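Local coordinates for hypothetical protein yigZ (Escherichia coli, PDB 1VI7), which is an IMPACT family protein of uncertain function that may bind anions and guanyl ribonucleotides and hydrolyse nucleoside triphosphates, at residues D51-C56 and V102-G107; V14-E19 and N125-Q130; L139-L144 and R177-A182; M4-I9 and T133-P138. All coordinates share one frame; numbering follows the deposited sequence.

How the contacts relate
Contacts 1 and 2 both reach the same five-stranded antiparallel sheet, their centres about 15 Å apart: contact 1 brings a loop to strand 98-105, and contact 2 sets helix 113-128 on strand 14-20. Both are partly buried, but contact 1 mixes backbone bonds with stacked polar side chains, whereas contact 2 rests on small apolar groups. Contacts 3 and 4 are antiparallel strand pairings. Contact 3, partly buried in a separate four-stranded sheet, adds a charge-only Glu-Arg salt bridge; contact 4, a surface pair of short strands near the chain's centre, adds an arginine-serine hydrogen bond. Segment 133-138 runs directly into contact 3, so contact 4 lies on the connection between the sheets.

Contact 1 of 4, residues D51-C56 and V102-G107; sequences DARHHC and VVRYYG
A bend at chi3 of Arg53 (53°) and a Tyr106 ring swung opposite its own backbone N (chi1 -177°) bring guanidinium and phenol alongside each other. The guanidinium lies almost flat over one face of the ring, an off-centre cation-pi stack with Arg53 CZ 4.2 Å from the Tyr106 centroid. Tyr105 presents a face too: Ala52 CB stands directly over the centre of its ring at 3.5 Å, a CH-pi contact, while the Tyr105 hydroxyl is hydrogen-bonded to His49. Ala52 CB also meets Val103 CG1 (3.5 Å), and CG2 of the same valine packs on CD2 of His55. His54 and the fully extended Arg104 run side by side. Arg104 NH1 forms a salt bridge with Glu77, which would help offset the positive charge of nearby Arg53, and His54 ND1 is bonded to Asp75 O. Along the backbone, His54 N bonds to Arg104 O (3.1 Å), Arg104 N bonds back to His54 O, and Val102 N bonds to Cys56 O (2.9 Å). Arg53 and His54 both face Arg104, a classic beta bulge through which the loop before strand 57-60 joins strand 98-105 in the UPF0029 region, a family grouped with the ribosomal S5-like fold.

Contact 2 of 4, residues V14-E19 and N125-Q130; sequences VTVVEE and NQALRQ
Val14 and Val16 receive Ala127 in a helix-on-sheet packing, in which the C-terminal part of helix 113-128 lies against strand 14-20, an edge strand of a five-stranded antiparallel sheet. The apolar part is small and centred on the alanine methyl. Ala127 CB approaches Val16 CG1 at 3.6 Å and Val14 CG1 at 4.1 Å, one residue skipped between the valines because both send their CB toward the helix while that of Thr15 turns away. In Val14 the touching branch, CG1, stands opposite the backbone N (chi1 176°), and this brings the methyl against the helix backbone. A second group of contacts sets methyls against backbone. The closest is Val16 CG1 to Ala127 CA at 3.4 Å. Val14 CG1 lies 3.6 Å from Ala127 O, and Val14 CG2 lies 3.9 Å from Gln130 O. The backbone bonds of the strand go to its neighbour: Val14 and Val16 pair with Leu29 and Thr27 of strand 23-31. On the helix, Asn125 ND2 bonds to Gln89 OE1. Strand 23-31 also meets the helix, since Ala127 and Leu128 both touch Leu29; this part of the helix therefore rests on two adjacent strands. Gln130 N donates to Ala127 O at 2.8 Å, three residues back, the same carbonyl oxygen that faces Val14 CG1.

Contact 3 of 4, residues L139-L144 and R177-A182; sequences LTEYTL and RVALPA
Arg177 reaches across to three residues of segment 139-144. From CB, the chain sets out with CG opposite the backbone N and then folds at chi2 (53°), which turns it over the partner strand. Arg177 CD comes first, 3.5 Å from Tyr142 O and 3.9 Å from Thr143 CG2. Arg177 NE lies 3.5 Å from Glu141 OE1 and passes Glu141 CB. At the tip, Glu141 OE1 stands over one face of the guanidinium, displaced toward its rim and 3.3 Å from Arg177 NH2; no N-H points at the oxygen, so this salt bridge works through charge alone. Beneath these side chains the strands are antiparallel, with hydrogen-bonded pairs Thr140–Leu180 and Tyr142–Val178. Tyr142 N to Val178 O (2.6 Å) is the straighter bond of the second pair, and Val178 N answers to Tyr142 O. On the other face, Tyr142 crosses Leu180 at about a right angle, its CD1 3.5 Å from Leu180 CD2, while its CB meets Val178 CG2. At the strand ends, Leu139 CD1 lies beside Pro181 CD. Tyr142 and Leu180 turn toward helix 185-196, touching Val185 and Phe188, and Val178 meets Leu158 of helix 151-160. Arg177 and Glu141 instead share their face with Ile166 of strand 164-170. These are the two central strands of a beta-alpha-beta-beta-alpha-beta unit of ferredoxin-like topology, with both helices on the Tyr142 face.

Contact 4 of 4, residues M4-I9 and T133-P138; sequences MESWLI and TQRKTP
Ile9 and Gln134 form an antiparallel hydrogen-bonded pair, Ile9 N to Gln134 O and Gln134 N to Ile9 O both at 3.0 Å, in short strands whose directions lie 139° apart. Leu8 and Arg135 follow as the non-hydrogen-bonded pair, and beyond them a weak bond runs from Lys136 N to Trp7 O. Arg135 carries the side-chain chemistry on one face: its chain bends at chi3 (-63°), returning the guanidinium over the partner strand. There NH1 donates to Ser6 OG (2.6 Å), which lies at the guanidinium edge near its plane, while Leu8 CD2 sits over one face, 3.5 Å from Arg135 NH2. On the opposite face, Lys136 runs alongside the indole of Trp7, its NZ 3.6 Å from Trp7 CZ2; both the lysine NZ and Trp7 NE1 have weak polar contacts with Glu97. Pro138 CG closes on the far part of the indole, 4.0 Å from Trp7 CZ3. Further along, Ile9 CD1 packs on Gln134 CG (3.8 Å). Near the molecular surface, these strands make a two-stranded antiparallel sheet that ties the N-terminal segment to the connection leading from helix 113-128 to strand 140-146, between the protein's two larger sheets.

Contact 1 of 4, residues D51-C56 and V102-G107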
# COMPACT_ATOMS: atom_id res chain seq x y z
N ASP A 51 8.91 4.42 -26.10
CA ASP A 51 9.50 5.58 -26.70
C ASP A 51 9.82 6.74 -25.78
O ASP A 51 10.25 7.80 -26.26
CB ASP A 51 8.59 6.13 -27.82
CG ASP A 51 8.87 5.42 -29.14
OD1 ASP A 51 7.89 4.92 -29.74
OD2 ASP A 51 10.04 5.36 -29.55
N ALA A 52 9.53 6.60 -24.49
CA ALA A 52 9.82 7.64 -23.51
C ALA A 52 11.18 7.31 -22.87
O ALA A 52 11.45 6.20 -22.44
CB ALA A 52 8.72 7.77 -22.49
N ARG A 53 12.02 8.33 -22.84
CA ARG A 53 13.37 8.25 -22.36
C ARG A 53 13.52 7.88 -20.90
O ARG A 53 14.52 7.23 -20.53
CB ARG A 53 14.08 9.58 -22.66
CG ARG A 53 15.56 9.39 -22.96
CD ARG A 53 16.24 10.71 -23.16
NE ARG A 53 16.00 11.64 -22.04
CZ ARG A 53 16.37 12.92 -22.15
NH1 ARG A 53 16.96 13.34 -23.28
NH2 ARG A 53 16.17 13.75 -21.15
N HIS A 54 12.64 8.39 -20.04
CA HIS A 54 12.73 8.15 -18.61
C HIS A 54 11.41 7.74 -17.99
O HIS A 54 10.33 7.98 -18.55
CB HIS A 54 13.28 9.38 -17.86
CG HIS A 54 14.58 9.90 -18.41
ND1 HIS A 54 15.79 9.27 -18.22
CD2 HIS A 54 14.83 10.95 -19.22
CE1 HIS A 54 16.72 9.92 -18.88
NE2 HIS A 54 16.18 10.95 -19.50
N HIS A 55 11.50 6.96 -16.90
CA HIS A 55 10.38 6.47 -16.14
C HIS A 55 10.68 6.46 -14.63
O HIS A 55 10.85 5.42 -14.00
CB HIS A 55 9.92 5.08 -16.59
CG HIS A 55 9.65 4.92 -18.06
ND1 HIS A 55 10.67 4.72 -18.97
CD2 HIS A 55 8.52 5.04 -18.80
CE1 HIS A 55 10.19 4.68 -20.20
NE2 HIS A 55 8.88 4.86 -20.12
N CYS A 56 10.74 7.62 -14.03
CA CYS A 56 11.03 7.85 -12.62
C CYS A 56 9.93 7.40 -11.69
O CYS A 56 8.74 7.43 -12.00
CB CYS A 56 11.40 9.32 -12.44
SG CYS A 56 12.27 10.04 -13.89
N VAL A 102 6.61 8.98 -13.11
CA VAL A 102 6.60 10.06 -14.15
C VAL A 102 7.23 9.44 -15.39
O VAL A 102 7.89 8.39 -15.23
CB VAL A 102 7.19 11.34 -13.63
CG1 VAL A 102 6.90 12.52 -14.55
CG2 VAL A 102 6.61 11.66 -12.24
N VAL A 103 6.74 9.72 -16.58
CA VAL A 103 7.21 9.11 -17.83
C VAL A 103 7.78 10.20 -18.71
O VAL A 103 7.07 11.16 -19.06
CB VAL A 103 6.07 8.33 -18.50
CG1 VAL A 103 6.38 7.96 -19.95
CG2 VAL A 103 5.80 7.03 -17.72
N ARG A 104 9.09 10.15 -19.05
CA ARG A 104 9.56 11.29 -19.82
C ARG A 104 9.86 11.03 -21.28
O ARG A 104 10.66 10.20 -21.68
CB ARG A 104 10.71 12.05 -19.14
CG ARG A 104 10.86 13.45 -19.79
CD ARG A 104 12.23 14.00 -19.52
NE ARG A 104 12.48 15.33 -20.08
CZ ARG A 104 13.68 15.90 -19.89
NH1 ARG A 104 14.60 15.23 -19.19
NH2 ARG A 104 13.96 17.09 -20.37
N TYR A 105 9.21 11.83 -22.11
CA TYR A 105 9.43 11.87 -23.55
C TYR A 105 10.24 13.15 -23.83
O TYR A 105 9.70 14.24 -23.65
CB TYR A 105 8.11 11.90 -24.29
CG TYR A 105 7.29 10.63 -24.38
CD1 TYR A 105 7.48 9.72 -25.42
CD2 TYR A 105 6.25 10.38 -23.49
CE1 TYR A 105 6.71 8.58 -25.51
CE2 TYR A 105 5.47 9.24 -23.58
CZ TYR A 105 5.71 8.34 -24.59
OH TYR A 105 4.96 7.19 -24.70
N TYR A 106 11.54 13.02 -24.08
CA TYR A 106 12.39 14.18 -24.34
C TYR A 106 11.91 14.96 -25.56
O TYR A 106 11.64 14.39 -26.62
CB TYR A 106 13.85 13.77 -24.55
CG TYR A 106 14.83 14.90 -24.77
CD1 TYR A 106 14.97 15.91 -23.83
CD2 TYR A 106 15.67 14.94 -25.88
CE1 TYR A 106 15.87 16.94 -24.02
CE2 TYR A 106 16.59 15.96 -26.05
CZ TYR A 106 16.70 16.95 -25.11
OH TYR A 106 17.60 17.97 -25.25
N GLY A 107 11.85 16.29 -25.42
CA GLY A 107 11.39 17.11 -26.50
C GLY A 107 12.39 17.81 -27.35
O GLY A 107 11.98 18.61 -28.21
O HOH W 1 11.63 10.76 -25.53

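Contact 2 of 4, residues V14-E19 and N125-Q130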
# COMPACT_ATOMS: atom_id res chain seq x y z
N VAL A 14 -4.83 7.48 -11.01
CA VAL A 14 -4.84 8.82 -11.57
C VAL A 14 -3.73 8.90 -12.64
O VAL A 14 -2.64 8.37 -12.43
CB VAL A 14 -4.52 9.92 -10.55
CG1 VAL A 14 -4.46 11.29 -11.18
CG2 VAL A 14 -5.44 9.91 -9.35
N THR A 15 -4.02 9.66 -13.67
CA THR A 15 -3.06 9.82 -14.75
C THR A 15 -3.11 11.25 -15.22
O THR A 15 -4.21 11.72 -15.53
CB THR A 15 -3.42 8.84 -15.87
OG1 THR A 15 -2.61 9.08 -17.03
CG2 THR A 15 -4.88 8.99 -16.26
N VAL A 16 -2.03 12.00 -15.12
CA VAL A 16 -2.11 13.38 -15.67
C VAL A 16 -0.88 13.60 -16.53
O VAL A 16 0.09 12.83 -16.40
CB VAL A 16 -2.49 14.43 -14.68
CG1 VAL A 16 -2.04 14.16 -13.26
CG2 VAL A 16 -2.04 15.84 -15.11
N VAL A 17 -0.98 14.46 -17.52
CA VAL A 17 0.08 14.74 -18.49
C VAL A 17 0.41 16.23 -18.49
O VAL A 17 -0.45 17.04 -18.15
CB VAL A 17 -0.38 14.30 -19.90
CG1 VAL A 17 0.19 15.16 -21.01
CG2 VAL A 17 -0.06 12.82 -20.11
N GLU A 18 1.63 16.57 -18.90
CA GLU A 18 2.00 17.99 -18.91
C GLU A 18 3.08 18.28 -19.94
O GLU A 18 3.91 17.42 -20.27
CB GLU A 18 2.42 18.40 -17.49
CG GLU A 18 2.51 19.87 -17.26
CD GLU A 18 3.34 20.28 -16.08
OE1 GLU A 18 3.44 19.47 -15.12
OE2 GLU A 18 3.89 21.42 -16.12
N GLU A 19 3.08 19.48 -20.49
CA GLU A 19 4.03 19.91 -21.52
C GLU A 19 5.02 20.97 -21.04
O GLU A 19 4.69 22.12 -20.75
CB GLU A 19 3.26 20.34 -22.75
CG GLU A 19 3.73 21.53 -23.52
CD GLU A 19 4.69 21.22 -24.66
OE1 GLU A 19 5.05 20.03 -24.83
OE2 GLU A 19 5.07 22.18 -25.38
N ASN A 125 2.63 16.33 -7.68
CA ASN A 125 1.77 17.30 -7.03
C ASN A 125 0.44 17.49 -7.73
O ASN A 125 -0.59 17.61 -7.07
CB ASN A 125 2.52 18.66 -6.96
CG ASN A 125 1.72 19.63 -6.10
OD1 ASN A 125 0.79 20.24 -6.62
ND2 ASN A 125 2.05 19.65 -4.82
N GLN A 126 0.42 17.56 -9.05
CA GLN A 126 -0.80 17.84 -9.79
C GLN A 126 -1.78 16.67 -9.72
O GLN A 126 -2.98 16.83 -9.60
CB GLN A 126 -0.48 18.12 -11.26
CG GLN A 126 0.27 19.42 -11.51
CD GLN A 126 -0.41 20.57 -10.78
OE1 GLN A 126 0.28 21.32 -10.08
NE2 GLN A 126 -1.74 20.58 -10.83
N ALA A 127 -1.20 15.48 -9.88
CA ALA A 127 -1.91 14.22 -9.90
C ALA A 127 -2.65 14.04 -8.57
O ALA A 127 -3.80 13.65 -8.49
CB ALA A 127 -0.90 13.08 -10.05
N LEU A 128 -1.89 14.39 -7.53
CA LEU A 128 -2.33 14.35 -6.16
C LEU A 128 -3.54 15.21 -5.93
O LEU A 128 -4.43 14.78 -5.19
CB LEU A 128 -1.20 14.61 -5.19
CG LEU A 128 -0.19 13.46 -5.10
CD1 LEU A 128 1.02 13.88 -4.31
CD2 LEU A 128 -0.83 12.20 -4.52
N ARG A 129 -3.69 16.31 -6.65
CA ARG A 129 -4.87 17.15 -6.57
C ARG A 129 -6.09 16.40 -7.13
O ARG A 129 -7.21 16.89 -6.96
CB ARG A 129 -4.72 18.46 -7.31
CG ARG A 129 -3.87 19.55 -6.77
CD ARG A 129 -3.58 20.61 -7.84
NE ARG A 129 -2.34 21.33 -7.55
CZ ARG A 129 -2.20 22.19 -6.55
NH1 ARG A 129 -1.03 22.79 -6.33
NH2 ARG A 129 -3.23 22.49 -5.76
N GLN A 130 -5.93 15.39 -7.94
CA GLN A 130 -7.11 14.67 -8.46
C GLN A 130 -7.29 13.29 -7.85
O GLN A 130 -8.18 12.55 -8.29
CB GLN A 130 -7.04 14.60 -9.99
CG GLN A 130 -6.69 15.92 -10.62
CD GLN A 130 -6.58 15.98 -12.12
OE1 GLN A 130 -5.87 16.88 -12.62
NE2 GLN A 130 -7.26 15.10 -12.86

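Contact 3 of 4, residues L139-L144 and R177-A182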
# COMPACT_ATOMS: atom_id res chain seq x y z
N LEU A 139 -6.76 -4.83 9.90
CA LEU A 139 -7.14 -5.93 10.76
C LEU A 139 -6.18 -6.05 11.95
O LEU A 139 -4.96 -5.97 11.75
CB LEU A 139 -6.92 -7.23 9.97
CG LEU A 139 -8.07 -7.89 9.24
CD1 LEU A 139 -9.31 -7.03 9.16
CD2 LEU A 139 -7.63 -8.36 7.85
N THR A 140 -6.69 -6.48 13.09
CA THR A 140 -5.80 -6.78 14.23
C THR A 140 -5.48 -8.28 14.22
O THR A 140 -6.25 -9.06 13.67
CB THR A 140 -6.43 -6.37 15.56
OG1 THR A 140 -6.52 -4.93 15.58
CG2 THR A 140 -5.58 -6.83 16.73
N GLU A 141 -4.30 -8.68 14.68
CA GLU A 141 -3.93 -10.09 14.63
C GLU A 141 -3.85 -10.69 16.02
O GLU A 141 -3.24 -10.12 16.93
CB GLU A 141 -2.60 -10.31 13.94
CG GLU A 141 -2.49 -9.87 12.51
CD GLU A 141 -1.25 -10.45 11.83
OE1 GLU A 141 -0.21 -10.57 12.51
OE2 GLU A 141 -1.35 -10.83 10.64
N TYR A 142 -4.43 -11.88 16.18
CA TYR A 142 -4.39 -12.60 17.45
C TYR A 142 -3.96 -14.06 17.28
O TYR A 142 -3.92 -14.56 16.17
CB TYR A 142 -5.81 -12.68 18.04
CG TYR A 142 -6.52 -11.39 18.26
CD1 TYR A 142 -7.23 -10.74 17.25
CD2 TYR A 142 -6.49 -10.80 19.52
CE1 TYR A 142 -7.89 -9.56 17.48
CE2 TYR A 142 -7.12 -9.59 19.77
CZ TYR A 142 -7.82 -8.99 18.74
OH TYR A 142 -8.45 -7.80 18.97
N THR A 143 -3.74 -14.78 18.39
CA THR A 143 -3.45 -16.21 18.23
C THR A 143 -4.53 -17.02 18.98
O THR A 143 -5.27 -16.46 19.78
CB THR A 143 -2.09 -16.73 18.58
OG1 THR A 143 -1.87 -16.60 19.98
CG2 THR A 143 -0.94 -16.11 17.84
N LEU A 144 -4.67 -18.27 18.57
CA LEU A 144 -5.75 -19.11 19.08
C LEU A 144 -5.42 -20.58 18.94
O LEU A 144 -5.17 -21.07 17.85
CB LEU A 144 -7.03 -18.75 18.30
CG LEU A 144 -8.26 -19.59 18.60
CD1 LEU A 144 -8.72 -19.35 20.04
CD2 LEU A 144 -9.39 -19.36 17.60
N ARG A 177 -3.10 -18.26 13.85
CA ARG A 177 -2.75 -16.84 13.92
C ARG A 177 -3.91 -16.14 13.18
O ARG A 177 -4.15 -16.58 12.03
CB ARG A 177 -1.46 -16.62 13.15
CG ARG A 177 -1.04 -15.17 12.99
CD ARG A 177 -0.98 -14.48 14.31
NE ARG A 177 -0.03 -13.46 14.52
CZ ARG A 177 1.17 -13.20 14.06
NH1 ARG A 177 1.75 -13.99 13.17
NH2 ARG A 177 1.82 -12.12 14.52
N VAL A 178 -4.91 -15.60 13.86
CA VAL A 178 -6.05 -15.01 13.17
C VAL A 178 -5.99 -13.48 13.15
O VAL A 178 -5.29 -12.90 13.96
CB VAL A 178 -7.39 -15.39 13.82
CG1 VAL A 178 -7.76 -16.81 13.44
CG2 VAL A 178 -7.28 -15.21 15.33
N ALA A 179 -6.72 -12.91 12.21
CA ALA A 179 -6.84 -11.48 12.01
C ALA A 179 -8.30 -11.09 11.78
O ALA A 179 -8.93 -11.55 10.84
CB ALA A 179 -6.01 -11.03 10.81
N LEU A 180 -8.76 -10.12 12.56
CA LEU A 180 -10.11 -9.61 12.38
C LEU A 180 -10.24 -8.17 12.87
O LEU A 180 -9.53 -7.74 13.78
CB LEU A 180 -11.08 -10.50 13.16
CG LEU A 180 -10.84 -10.49 14.69
CD1 LEU A 180 -12.14 -10.73 15.43
CD2 LEU A 180 -9.82 -11.54 15.06
N PRO A 181 -11.22 -7.46 12.32
CA PRO A 181 -11.48 -6.09 12.72
C PRO A 181 -11.42 -5.97 14.23
O PRO A 181 -11.88 -6.88 14.92
CB PRO A 181 -12.91 -5.90 12.22
CG PRO A 181 -12.91 -6.66 10.93
CD PRO A 181 -12.15 -7.92 11.28
N ALA A 182 -10.91 -4.86 14.75
CA ALA A 182 -10.87 -4.71 16.21
C ALA A 182 -12.25 -4.41 16.77
O ALA A 182 -12.45 -4.43 17.99
CB ALA A 182 -9.86 -3.68 16.65

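Contact 4 of 4, residues M4-I9 and T133-P138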
# COMPACT_ATOMS: atom_id res chain seq x y z
N MET A 4 -0.34 3.37 13.15
CA MET A 4 -1.44 4.20 13.65
C MET A 4 -2.78 3.52 13.35
O MET A 4 -2.83 2.61 12.52
CB MET A 4 -1.40 5.61 13.10
CG MET A 4 -1.77 5.79 11.65
SD MET A 4 -1.18 7.32 10.90
CE MET A 4 -2.39 7.55 9.59
N GLU A 5 -3.83 4.00 14.00
CA GLU A 5 -5.17 3.46 13.89
C GLU A 5 -5.57 3.19 12.45
O GLU A 5 -5.60 2.03 11.99
CB GLU A 5 -6.16 4.35 14.62
CG GLU A 5 -5.94 5.84 14.49
CD GLU A 5 -5.04 6.48 15.52
OE1 GLU A 5 -3.97 5.93 15.84
OE2 GLU A 5 -5.36 7.60 16.01
N SER A 6 -5.88 4.23 11.69
CA SER A 6 -6.21 4.02 10.28
C SER A 6 -5.58 5.15 9.45
O SER A 6 -5.05 6.12 9.97
CB SER A 6 -7.70 3.95 10.00
OG SER A 6 -8.29 5.23 10.10
N TRP A 7 -5.69 4.97 8.15
CA TRP A 7 -5.15 5.93 7.21
C TRP A 7 -5.96 5.94 5.91
O TRP A 7 -6.85 5.11 5.76
CB TRP A 7 -3.68 5.63 6.96
CG TRP A 7 -3.33 4.30 6.40
CD1 TRP A 7 -3.30 3.95 5.08
CD2 TRP A 7 -2.90 3.14 7.13
NE1 TRP A 7 -2.89 2.65 4.94
CE2 TRP A 7 -2.64 2.13 6.18
CE3 TRP A 7 -2.72 2.87 8.49
CZ2 TRP A 7 -2.20 0.85 6.54
CZ3 TRP A 7 -2.29 1.60 8.83
CH2 TRP A 7 -2.04 0.61 7.89
N LEU A 8 -5.63 6.85 5.00
CA LEU A 8 -6.34 6.93 3.74
C LEU A 8 -5.47 6.31 2.65
O LEU A 8 -4.26 6.21 2.87
CB LEU A 8 -6.67 8.37 3.35
CG LEU A 8 -7.48 9.22 4.32
CD1 LEU A 8 -7.63 10.64 3.81
CD2 LEU A 8 -8.85 8.62 4.59
N ILE A 9 -6.09 5.72 1.64
CA ILE A 9 -5.33 5.15 0.52
C ILE A 9 -6.05 5.50 -0.77
O ILE A 9 -7.19 6.01 -0.71
CB ILE A 9 -5.16 3.64 0.65
CG1 ILE A 9 -6.50 2.90 0.73
CG2 ILE A 9 -4.33 3.23 1.88
CD1 ILE A 9 -6.99 2.35 -0.57
N THR A 133 -9.75 9.24 -2.37
CA THR A 133 -9.28 8.31 -1.36
C THR A 133 -10.34 7.54 -0.62
O THR A 133 -11.53 7.63 -0.89
CB THR A 133 -8.40 9.09 -0.34
OG1 THR A 133 -9.05 10.33 -0.01
CG2 THR A 133 -7.01 9.38 -0.88
N GLN A 134 -9.91 6.70 0.33
CA GLN A 134 -10.79 5.93 1.20
C GLN A 134 -10.08 5.49 2.48
O GLN A 134 -8.95 5.00 2.41
CB GLN A 134 -11.38 4.72 0.51
CG GLN A 134 -10.42 3.96 -0.38
CD GLN A 134 -10.98 2.62 -0.83
OE1 GLN A 134 -11.34 2.42 -1.99
NE2 GLN A 134 -11.04 1.70 0.13
N ARG A 135 -10.77 5.54 3.61
CA ARG A 135 -10.13 5.13 4.87
C ARG A 135 -9.84 3.64 4.84
O ARG A 135 -10.38 2.89 4.04
CB ARG A 135 -10.89 5.53 6.10
CG ARG A 135 -10.20 5.27 7.43
CD ARG A 135 -10.81 6.17 8.50
NE ARG A 135 -10.56 7.56 8.17
CZ ARG A 135 -9.38 8.16 8.28
NH1 ARG A 135 -8.32 7.48 8.73
NH2 ARG A 135 -9.21 9.43 7.93
N LYS A 136 -8.94 3.22 5.73
CA LYS A 136 -8.58 1.81 5.75
C LYS A 136 -8.11 1.35 7.11
O LYS A 136 -6.94 1.53 7.44
CB LYS A 136 -7.49 1.58 4.68
CG LYS A 136 -7.06 0.15 4.62
CD LYS A 136 -5.96 -0.15 3.64
CE LYS A 136 -5.21 -1.42 4.05
NZ LYS A 136 -4.80 -1.33 5.48
N THR A 137 -9.01 0.81 7.93
CA THR A 137 -8.60 0.32 9.25
C THR A 137 -8.11 -1.11 9.15
O THR A 137 -8.84 -2.02 8.75
CB THR A 137 -9.66 0.46 10.32
OG1 THR A 137 -10.40 1.69 10.17
CG2 THR A 137 -9.00 0.50 11.71
N PRO A 138 -6.81 -1.30 9.33
CA PRO A 138 -6.18 -2.60 9.24
C PRO A 138 -6.65 -3.58 10.31
O PRO A 138 -6.89 -3.23 11.47
CB PRO A 138 -4.69 -2.29 9.46
CG PRO A 138 -4.76 -1.14 10.44
CD PRO A 138 -5.86 -0.27 9.87